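Local coordinates for Lmo0740 protein (Listeria monocytogenes, PDB 4RFA) that probably acts as a transcription activator of the Crp family, joining a cyclic nucleotide-binding-type beta domain to a C-terminal DNA-binding region, at residues A[57-63]-A[94-100]; A[74-80]-A[138-142]; A[47-51]-A[81-87]. One frame throughout, in Å; residues are numbered along the deposited sequence.

Overall arrangement
Following the chain from its N terminus, 47-51 comes first, at the start of strand 49-55, and pairs in contact 3 with 81-87, closing a loop that holds strands 58-62 and 72-76. Before that loop is complete, 57-63 opens contact 1, which ends at 94-100, so the two loops cross. Segment 74-80 then starts contact 2, the longest-range of the three, and reaches helix 126-143 at 138-142, crossing both others. Contacts 1 and 2 share one antiparallel sheet, because strands 58-62 and 72-76 are neighbours in it; contact 3 lies in the other beta sheet of the domain. Contact 2 ties this domain to the long helix at the subunit interface.

Contact 1: A[57-63]-A[94-100]; sequences YAAVELE and KHSITVM
The hydroxyl of S96 donates to E63 OE2, and that of T98 to E61 OE2, giving this antiparallel strand pair two side-chain links beyond its backbone ladder. S96 OG meets E63 OE2 at 2.7 Å, nearly in line with the C-O bond of the carboxylate. T98 OG1 instead lies 3.0 Å from E61 OE2 and approaches from above the carboxylate plane, 61° out of it. The two glutamates reach their partners differently: E61 runs extended beyond CG, whereas E63 bends back at chi2 (-66°) to lay its carboxylate beside S96. Short hydroxyl side chains suit the facing strand because each can donate to a carboxylate close to the backbone.

Beneath them the ladder alternates. A59 and T98 form a hydrogen-bonded pair, with A59 N to T98 O at 2.7 Å and T98 N to A59 O at 2.8 Å; E61 and S96 form the next, E61 N reaching S96 O at 2.7 Å. At one end M100 N adds a nearly straight bond to Y57 O, and selenomethionine M100, in one of its two conformers, folds its CG to 3.8 Å from A59 CB.

The other face, carrying A58, V60 and L62 opposite V99, I97 and H95, is mainly apolar. V60 and I97 lie side by side, their beta-branched side chains suited to extended backbone, while V60 CG1 packs 3.7 Å from H95 CB.

Farther out, R188 makes a salt bridge to E61 OE2, probably helping to fix that carboxylate. H95 meets Y140 of the second subunit edge-to-face. Strand 58-62 is the middle member of its sheet, between 95-99 and 72-76, and A58 and V99 both rest on L104 of strand 103-110.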
loop_
_atom_site.group_PDB
_atom_site.type_symbol
_atom_site.label_atom_id
_atom_site.label_comp_id
_atom_site.label_asym_id
_atom_site.label_seq_id
_atom_site.Cartn_x
_atom_site.Cartn_y
_atom_site.Cartn_z
ATOM N N TYR A 57 2.233 -19.397 -0.601
ATOM C CA TYR A 57 2.497 -18.105 -1.217
ATOM C C TYR A 57 1.596 -17.935 -2.402
ATOM O O TYR A 57 1.264 -18.884 -3.104
ATOM C CB TYR A 57 3.971 -18.006 -1.657
ATOM C CG TYR A 57 4.934 -18.004 -0.488
ATOM C CD1 TYR A 57 5.431 -19.173 0.056
ATOM C CD2 TYR A 57 5.328 -16.825 0.075
ATOM C CE1 TYR A 57 6.310 -19.141 1.136
ATOM C CE2 TYR A 57 6.176 -16.780 1.132
ATOM C CZ TYR A 57 6.659 -17.938 1.672
ATOM O OH TYR A 57 7.520 -17.831 2.730
ATOM N N ALA A 58 1.139 -16.728 -2.608
ATOM C CA ALA A 58 0.469 -16.422 -3.851
ATOM C C ALA A 58 1.027 -15.155 -4.451
ATOM O O ALA A 58 1.810 -14.461 -3.819
ATOM C CB ALA A 58 -1.034 -16.282 -3.618
ATOM N N ALA A 59 0.579 -14.843 -5.665
ATOM C CA ALA A 59 0.949 -13.608 -6.359
ATOM C C ALA A 59 -0.257 -12.860 -6.790
ATOM O O ALA A 59 -1.191 -13.447 -7.342
ATOM C CB ALA A 59 1.791 -13.922 -7.596
ATOM N N VAL A 60 -0.230 -11.554 -6.572
ATOM C CA VAL A 60 -1.256 -10.667 -7.097
ATOM C C VAL A 60 -0.769 -10.113 -8.473
ATOM O O VAL A 60 0.269 -9.460 -8.567
ATOM C CB VAL A 60 -1.496 -9.502 -6.117
ATOM C CG1 VAL A 60 -2.650 -8.640 -6.547
ATOM C CG2 VAL A 60 -1.714 -10.019 -4.687
ATOM N N GLU A 61 -1.556 -10.305 -9.511
ATOM C CA GLU A 61 -1.175 -9.932 -10.873
ATOM C C GLU A 61 -1.811 -8.647 -11.371
ATOM O O GLU A 61 -3.000 -8.445 -11.181
ATOM C CB GLU A 61 -1.617 -11.040 -11.827
ATOM C CG GLU A 61 -1.182 -12.433 -11.390
ATOM C CD GLU A 61 -1.294 -13.470 -12.502
ATOM O OE1 GLU A 61 -1.779 -13.102 -13.603
ATOM O OE2 GLU A 61 -0.904 -14.640 -12.265
ATOM N N LEU A 62 -1.030 -7.818 -12.071
ATOM C CA LEU A 62 -1.571 -6.669 -12.811
ATOM C C LEU A 62 -2.239 -7.149 -14.110
ATOM O O LEU A 62 -1.556 -7.566 -15.067
ATOM C CB LEU A 62 -0.474 -5.626 -13.115
ATOM C CG LEU A 62 -0.892 -4.461 -14.055
ATOM C CD1 LEU A 62 -2.254 -3.874 -13.695
ATOM C CD2 LEU A 62 0.157 -3.359 -14.077
ATOM N N GLU A 63 -3.565 -7.055 -14.152
ATOM C CA GLU A 63 -4.331 -7.527 -15.300
ATOM C C GLU A 63 -4.090 -6.623 -16.512
ATOM O O GLU A 63 -4.356 -5.417 -16.460
ATOM C CB GLU A 63 -5.825 -7.618 -14.960
ATOM C CG GLU A 63 -6.139 -8.680 -13.912
ATOM C CD GLU A 63 -5.864 -10.093 -14.398
ATOM O OE1 GLU A 63 -5.875 -10.323 -15.631
ATOM O OE2 GLU A 63 -5.649 -10.988 -13.555
ATOM N N LYS A 94 -7.839 -3.482 -11.918
ATOM C CA LYS A 94 -8.088 -4.901 -11.678
ATOM C C LYS A 94 -6.786 -5.677 -11.455
ATOM O O LYS A 94 -5.790 -5.502 -12.188
ATOM C CB LYS A 94 -8.840 -5.543 -12.843
ATOM C CG LYS A 94 -10.037 -4.748 -13.334
ATOM C CD LYS A 94 -10.303 -5.016 -14.806
ATOM C CE LYS A 94 -11.230 -3.971 -15.400
ATOM N NZ LYS A 94 -11.667 -4.357 -16.771
ATOM N N HIS A 95 -6.821 -6.524 -10.429
ATOM C CA HIS A 95 -5.759 -7.481 -10.115
ATOM C C HIS A 95 -6.427 -8.859 -9.839
ATOM O O HIS A 95 -7.605 -8.915 -9.442
ATOM C CB HIS A 95 -4.960 -7.005 -8.870
ATOM C CG HIS A 95 -3.997 -5.869 -9.119
ATOM N ND1 HIS A 95 -4.405 -4.576 -9.388
ATOM C CD2 HIS A 95 -2.640 -5.828 -9.075
ATOM C CE1 HIS A 95 -3.346 -3.802 -9.542
ATOM N NE2 HIS A 95 -2.263 -4.539 -9.357
ATOM N N SER A 96 -5.692 -9.953 -10.054
ATOM C CA SER A 96 -6.137 -11.306 -9.626
ATOM C C SER A 96 -5.018 -12.024 -8.839
ATOM O O SER A 96 -3.882 -11.571 -8.850
ATOM C CB SER A 96 -6.562 -12.140 -10.824
ATOM O OG SER A 96 -5.452 -12.714 -11.470
ATOM N N ILE A 97 -5.342 -13.137 -8.182
ATOM C CA ILE A 97 -4.488 -13.727 -7.154
ATOM C C ILE A 97 -4.238 -15.192 -7.404
ATOM O O ILE A 97 -5.148 -15.955 -7.375
ATOM C CB ILE A 97 -5.117 -13.533 -5.754
ATOM C CG1 ILE A 97 -5.246 -12.033 -5.482
ATOM C CG2 ILE A 97 -4.270 -14.227 -4.691
ATOM C CD1 ILE A 97 -5.950 -11.636 -4.204
ATOM N N THR A 98 -2.985 -15.574 -7.639
ATOM C CA THR A 98 -2.632 -16.903 -8.090
ATOM C C THR A 98 -1.682 -17.555 -7.122
ATOM O O THR A 98 -0.701 -16.940 -6.695
ATOM C CB THR A 98 -1.897 -16.806 -9.436
ATOM O OG1 THR A 98 -2.712 -16.090 -10.361
ATOM C CG2 THR A 98 -1.530 -18.144 -9.989
ATOM N N VAL A 99 -1.940 -18.811 -6.812
ATOM C CA VAL A 99 -1.154 -19.571 -5.894
ATOM C C VAL A 99 0.132 -19.943 -6.576
ATOM O O VAL A 99 0.117 -20.486 -7.682
ATOM C CB VAL A 99 -1.928 -20.807 -5.414
ATOM C CG1 VAL A 99 -1.070 -21.696 -4.543
ATOM C CG2 VAL A 99 -3.160 -20.323 -4.643
HETATM N N MSE A 100 1.238 -19.642 -5.902
HETATM C CA MSE A 100 2.575 -19.784 -6.467
HETATM C C MSE A 100 3.328 -20.984 -5.988
HETATM O O MSE A 100 4.285 -21.456 -6.650
HETATM C CB MSE A 100 3.380 -18.598 -5.960
HETATM C CG MSE A 100 2.967 -17.376 -6.730
HETATM SE SE MSE A 100 4.074 -17.367 -8.338
HETATM C CE MSE A 100 2.648 -17.635 -9.684
#

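Contact 2: A[74-80]-A[138-142]; sequences IFVLPYN and RHYAL
R138 reaches from helix 126-143 to the end of strand 72-76 and the turn that follows, with its guanidinium set between L77 and I74. The bond from CA to CB points toward the strand, and the chain then runs out through CG and turns about the CG-CD bond (chi3 56°), bringing the flat group in between the two aliphatic side chains. NE lies 3.8 Å from L77 CD1 and also forms a salt bridge with E164 of helix 150-165. L77 CD1 sits 3.6 Å from R138 CZ, over the centre of one face; I74 CD1 lies over the opposite face, offset toward the rim. Branched apolar residues suit these two places because they can cover the faces without competing for the N-H groups around the edge.

NH2 donates to F75 O at 2.6 Å, with the oxygen almost exactly in the guanidinium plane, and also to water 1, which accepts from F75 N as well. NH1 makes a weak bond to N80 OD1 and donates to water 2 at 3.0 Å. N80 is itself held by the turn: its OD1 accepts from L77 N at 2.7 Å, so this asparagine both secures the turn and faces the arginine.

Beyond R138, I74 CD1 touches the H139 ring at its edge, 3.4 Å from CD2, and packs on L142 CD1. H139 ND1 is hydrogen-bonded to H139 ND1 of the second subunit. The arrangement joins a type II beta turn, L77 to N80, to the long helix that, as in Crp-family regulators, links the beta domain to the C-terminal part and lies at the dimer interface.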
loop_
_atom_site.group_PDB
_atom_site.type_symbol
_atom_site.label_atom_id
_atom_site.label_comp_id
_atom_site.label_asym_id
_atom_site.label_seq_id
_atom_site.Cartn_x
_atom_site.Cartn_y
_atom_site.Cartn_z
ATOM N N ILE A 74 2.610 -7.859 -6.375
ATOM C CA ILE A 74 3.135 -8.130 -5.037
ATOM C C ILE A 74 2.858 -9.570 -4.686
ATOM O O ILE A 74 1.933 -10.137 -5.240
ATOM C CB ILE A 74 2.472 -7.135 -3.995
ATOM C CG1 ILE A 74 3.122 -7.215 -2.619
ATOM C CG2 ILE A 74 0.991 -7.352 -3.929
ATOM C CD1 ILE A 74 2.740 -6.031 -1.707
ATOM N N PHE A 75 3.637 -10.146 -3.768
ATOM C CA PHE A 75 3.358 -11.459 -3.262
ATOM C C PHE A 75 2.503 -11.431 -2.001
ATOM O O PHE A 75 2.552 -10.496 -1.269
ATOM C CB PHE A 75 4.662 -12.194 -3.008
ATOM C CG PHE A 75 5.388 -12.518 -4.270
ATOM C CD1 PHE A 75 4.994 -13.609 -5.045
ATOM C CD2 PHE A 75 6.375 -11.689 -4.750
ATOM C CE1 PHE A 75 5.610 -13.891 -6.259
ATOM C CE2 PHE A 75 7.001 -11.951 -5.982
ATOM C CZ PHE A 75 6.609 -13.050 -6.744
ATOM N N VAL A 76 1.789 -12.527 -1.743
ATOM C CA VAL A 76 0.999 -12.744 -0.545
ATOM C C VAL A 76 1.748 -13.799 0.247
ATOM O O VAL A 76 2.003 -14.885 -0.266
ATOM C CB VAL A 76 -0.333 -13.369 -0.974
ATOM C CG1 VAL A 76 -1.146 -13.887 0.220
ATOM C CG2 VAL A 76 -1.073 -12.375 -1.831
ATOM N N LEU A 77 2.076 -13.477 1.485
ATOM C CA LEU A 77 2.881 -14.300 2.369
ATOM C C LEU A 77 2.047 -14.904 3.496
ATOM O O LEU A 77 0.970 -14.396 3.810
ATOM C CB LEU A 77 3.980 -13.431 3.015
ATOM C CG LEU A 77 4.579 -12.401 2.077
ATOM C CD1 LEU A 77 5.589 -11.497 2.777
ATOM C CD2 LEU A 77 5.250 -13.076 0.886
ATOM N N PRO A 78 2.547 -15.999 4.101
ATOM C CA PRO A 78 1.987 -16.507 5.335
ATOM C C PRO A 78 1.848 -15.388 6.354
ATOM O O PRO A 78 2.758 -14.567 6.479
ATOM C CB PRO A 78 3.021 -17.576 5.789
ATOM C CG PRO A 78 3.707 -18.012 4.543
ATOM C CD PRO A 78 3.790 -16.707 3.743
ATOM N N TYR A 79 0.691 -15.320 7.004
ATOM C CA TYR A 79 0.328 -14.318 8.030
ATOM C C TYR A 79 -0.140 -12.971 7.510
ATOM O O TYR A 79 -0.460 -12.085 8.310
ATOM C CB TYR A 79 1.439 -14.152 9.076
ATOM C CG TYR A 79 1.947 -15.492 9.537
ATOM C CD1 TYR A 79 1.077 -16.395 10.134
ATOM C CD2 TYR A 79 3.265 -15.884 9.327
ATOM C CE1 TYR A 79 1.497 -17.646 10.538
ATOM C CE2 TYR A 79 3.701 -17.138 9.729
ATOM C CZ TYR A 79 2.808 -18.013 10.337
ATOM O OH TYR A 79 3.203 -19.268 10.747
ATOM N N ASN A 80 -0.225 -12.811 6.191
ATOM C CA ASN A 80 -0.932 -11.672 5.607
ATOM C C ASN A 80 -2.435 -11.733 5.756
ATOM O O ASN A 80 -3.053 -12.820 5.744
ATOM C CB ASN A 80 -0.640 -11.534 4.092
ATOM C CG ASN A 80 0.790 -11.125 3.787
ATOM O OD1 ASN A 80 1.227 -11.182 2.654
ATOM N ND2 ASN A 80 1.528 -10.739 4.796
ATOM N N ARG A 138 5.556 -2.983 2.927
ATOM C CA ARG A 138 5.970 -3.631 1.689
ATOM C C ARG A 138 5.500 -2.870 0.440
ATOM O O ARG A 138 6.201 -2.788 -0.555
ATOM C CB ARG A 138 5.494 -5.064 1.682
ATOM C CG ARG A 138 6.136 -5.909 2.776
ATOM C CD ARG A 138 5.338 -7.167 2.987
ATOM N NE ARG A 138 5.268 -7.850 1.677
ATOM C CZ ARG A 138 4.220 -8.531 1.237
ATOM N NH1 ARG A 138 3.126 -8.614 1.969
ATOM N NH2 ARG A 138 4.256 -9.066 0.039
ATOM N N HIS A 139 4.343 -2.236 0.526
ATOM C CA HIS A 139 3.863 -1.374 -0.538
ATOM C C HIS A 139 4.836 -0.209 -0.796
ATOM O O HIS A 139 5.186 0.088 -1.928
ATOM C CB HIS A 139 2.475 -0.812 -0.203
ATOM C CG HIS A 139 1.355 -1.791 -0.293
ATOM N ND1 HIS A 139 0.058 -1.469 0.061
ATOM C CD2 HIS A 139 1.323 -3.091 -0.666
ATOM C CE1 HIS A 139 -0.726 -2.511 -0.146
ATOM N NE2 HIS A 139 0.022 -3.509 -0.576
ATOM N N TYR A 140 5.251 0.462 0.262
ATOM C CA TYR A 140 6.230 1.532 0.143
ATOM C C TYR A 140 7.520 1.077 -0.460
ATOM O O TYR A 140 8.079 1.768 -1.270
ATOM C CB TYR A 140 6.506 2.131 1.505
ATOM C CG TYR A 140 5.502 3.169 1.859
ATOM C CD1 TYR A 140 5.636 4.480 1.374
ATOM C CD2 TYR A 140 4.443 2.872 2.647
ATOM C CE1 TYR A 140 4.697 5.460 1.679
ATOM C CE2 TYR A 140 3.490 3.822 2.968
ATOM C CZ TYR A 140 3.618 5.113 2.486
ATOM O OH TYR A 140 2.685 6.049 2.822
ATOM N N ALA A 141 8.000 -0.086 -0.084
ATOM C CA ALA A 141 9.241 -0.563 -0.661
ATOM C C ALA A 141 9.081 -0.694 -2.171
ATOM O O ALA A 141 9.914 -0.208 -2.951
ATOM C CB ALA A 141 9.649 -1.876 -0.019
ATOM N N LEU A 142 7.922 -1.191 -2.588
ATOM C CA LEU A 142 7.654 -1.347 -3.999
ATOM C C LEU A 142 7.550 -0.062 -4.726
ATOM O O LEU A 142 8.013 0.029 -5.901
ATOM C CB LEU A 142 6.394 -2.161 -4.256
ATOM C CG LEU A 142 6.688 -3.613 -3.926
ATOM C CD1 LEU A 142 5.379 -4.342 -3.781
ATOM C CD2 LEU A 142 7.500 -4.244 -5.014
HETATM O O HOH W 1 5.993 -9.043 -2.585
HETATM O O HOH W 2 3.293 -8.541 4.961
#

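Contact 3: A[47-51]-A[81-87]; sequences AKSIF and VLGIDAF
F51 and L82 are joined through their backbones as an antiparallel hydrogen-bonded pair. F51 N donates to L82 O at 3.0 Å, and L82 N returns a bond to F51 O at 2.8 Å with a bent N-H...O angle of 133°. V81 CA adds a CA-H...O contact to F51 O.

Apolar contacts gather around I50. With CG1 anti to its carbonyl carbon (chi1 -60°), the chain carries CD1 to 3.6 Å from F87 CE1 and 3.9 Å from I84 CD1, so this beta-branched residue, suited to extended backbone, bridges the strand to I84 and to F87 of the 3-10 segment 85-87. F87 also takes K48 CB at 3.9 Å from its CZ. On the sheet face shared by F51 and L82, their CB atoms meet at 3.8 Å.

A third kind is a ring-edge contact: L82 O lies near the plane of the F51 ring, 3.5 Å from CD1. Just beyond it the chain turns at G83, whose positive phi (81°) favours glycine and whose CA lies by the same ring.

F87 O is hydrogen-bonded to T130 OG1 of the second subunit. Here short strand 81-82 forms the outer edge of the four-stranded antiparallel sheet beside 49-55, part of the beta roll characteristic of cyclic nucleotide-binding domains.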
loop_
_atom_site.group_PDB
_atom_site.type_symbol
_atom_site.label_atom_id
_atom_site.label_comp_id
_atom_site.label_asym_id
_atom_site.label_seq_id
_atom_site.Cartn_x
_atom_site.Cartn_y
_atom_site.Cartn_z
ATOM N N ALA A 47 -22.482 -10.123 3.860
ATOM C CA ALA A 47 -21.575 -10.215 4.990
ATOM C C ALA A 47 -20.212 -10.608 4.437
ATOM O O ALA A 47 -20.065 -11.647 3.801
ATOM C CB ALA A 47 -22.076 -11.233 6.004
ATOM N N LYS A 48 -19.227 -9.750 4.659
ATOM C CA LYS A 48 -17.917 -9.912 4.061
ATOM C C LYS A 48 -16.947 -10.493 5.095
ATOM O O LYS A 48 -17.227 -10.500 6.287
ATOM C CB LYS A 48 -17.442 -8.558 3.531
ATOM C CG LYS A 48 -18.563 -7.807 2.824
ATOM C CD LYS A 48 -18.069 -6.843 1.774
ATOM C CE LYS A 48 -19.252 -6.246 1.023
ATOM N NZ LYS A 48 -18.793 -5.675 -0.270
ATOM N N SER A 49 -15.806 -10.974 4.636
ATOM C CA SER A 49 -14.833 -11.573 5.534
ATOM C C SER A 49 -13.395 -11.199 5.214
ATOM O O SER A 49 -13.077 -10.689 4.157
ATOM C CB SER A 49 -15.018 -13.095 5.556
ATOM O OG SER A 49 -15.462 -13.575 4.302
ATOM N N ILE A 50 -12.546 -11.450 6.185
ATOM C CA ILE A 50 -11.129 -11.218 6.128
ATOM C C ILE A 50 -10.471 -12.597 5.937
ATOM O O ILE A 50 -10.993 -13.584 6.443
ATOM C CB ILE A 50 -10.701 -10.553 7.443
ATOM C CG1 ILE A 50 -11.432 -9.227 7.615
ATOM C CG2 ILE A 50 -9.226 -10.293 7.478
ATOM C CD1 ILE A 50 -11.308 -8.311 6.412
ATOM N N PHE A 51 -9.355 -12.660 5.204
ATOM C CA PHE A 51 -8.672 -13.940 4.919
ATOM C C PHE A 51 -7.257 -13.946 5.464
ATOM O O PHE A 51 -6.503 -13.066 5.182
ATOM C CB PHE A 51 -8.609 -14.199 3.397
ATOM C CG PHE A 51 -9.945 -14.223 2.751
ATOM C CD1 PHE A 51 -10.619 -13.035 2.481
ATOM C CD2 PHE A 51 -10.555 -15.404 2.451
ATOM C CE1 PHE A 51 -11.901 -13.053 1.935
ATOM C CE2 PHE A 51 -11.815 -15.436 1.898
ATOM C CZ PHE A 51 -12.497 -14.265 1.646
ATOM N N VAL A 81 -3.036 -10.565 5.959
ATOM C CA VAL A 81 -4.494 -10.432 5.907
ATOM C C VAL A 81 -4.867 -10.134 4.460
ATOM O O VAL A 81 -4.103 -9.467 3.816
ATOM C CB VAL A 81 -5.003 -9.280 6.796
ATOM C CG1 VAL A 81 -6.469 -9.448 7.073
ATOM C CG2 VAL A 81 -4.279 -9.273 8.113
ATOM N N LEU A 82 -5.996 -10.642 3.955
ATOM C CA LEU A 82 -6.413 -10.441 2.557
ATOM C C LEU A 82 -7.877 -10.082 2.544
ATOM O O LEU A 82 -8.652 -10.332 3.513
ATOM C CB LEU A 82 -6.264 -11.690 1.678
ATOM C CG LEU A 82 -5.068 -12.052 0.823
ATOM C CD1 LEU A 82 -5.243 -13.381 0.137
ATOM C CD2 LEU A 82 -4.755 -11.026 -0.247
ATOM N N GLY A 83 -8.252 -9.460 1.435
ATOM C CA GLY A 83 -9.622 -9.056 1.221
ATOM C C GLY A 83 -10.000 -7.756 1.899
ATOM O O GLY A 83 -11.197 -7.471 2.048
ATOM N N ILE A 84 -9.025 -6.965 2.339
ATOM C CA ILE A 84 -9.368 -5.652 2.959
ATOM C C ILE A 84 -9.847 -4.698 1.866
ATOM O O ILE A 84 -10.712 -3.856 2.087
ATOM C CB ILE A 84 -8.215 -4.976 3.713
ATOM C CG1 ILE A 84 -7.575 -5.927 4.731
ATOM C CG2 ILE A 84 -8.714 -3.691 4.387
ATOM C CD1 ILE A 84 -8.230 -6.020 6.063
ATOM N N ASP A 85 -9.289 -4.876 0.683
ATOM C CA ASP A 85 -9.691 -4.161 -0.530
ATOM C C ASP A 85 -11.167 -4.161 -0.787
ATOM O O ASP A 85 -11.712 -3.201 -1.339
ATOM C CB ASP A 85 -8.978 -4.764 -1.744
ATOM C CG ASP A 85 -7.494 -4.507 -1.731
ATOM O OD1 ASP A 85 -7.036 -3.567 -1.039
ATOM O OD2 ASP A 85 -6.767 -5.237 -2.432
ATOM N N ALA A 86 -11.842 -5.208 -0.363
ATOM C CA ALA A 86 -13.266 -5.320 -0.597
ATOM C C ALA A 86 -14.107 -4.346 0.191
ATOM O O ALA A 86 -15.300 -4.160 -0.091
ATOM C CB ALA A 86 -13.697 -6.734 -0.272
ATOM N N PHE A 87 -13.513 -3.752 1.222
ATOM C CA PHE A 87 -14.194 -2.750 2.001
ATOM C C PHE A 87 -14.046 -1.370 1.404
ATOM O O PHE A 87 -14.669 -0.440 1.854
ATOM C CB PHE A 87 -13.657 -2.770 3.430
ATOM C CG PHE A 87 -14.064 -3.996 4.176
ATOM C CD1 PHE A 87 -13.401 -5.191 3.977
ATOM C CD2 PHE A 87 -15.167 -3.962 5.020
ATOM C CE1 PHE A 87 -13.802 -6.338 4.629
ATOM C CE2 PHE A 87 -15.571 -5.104 5.686
ATOM C CZ PHE A 87 -14.889 -6.291 5.494
#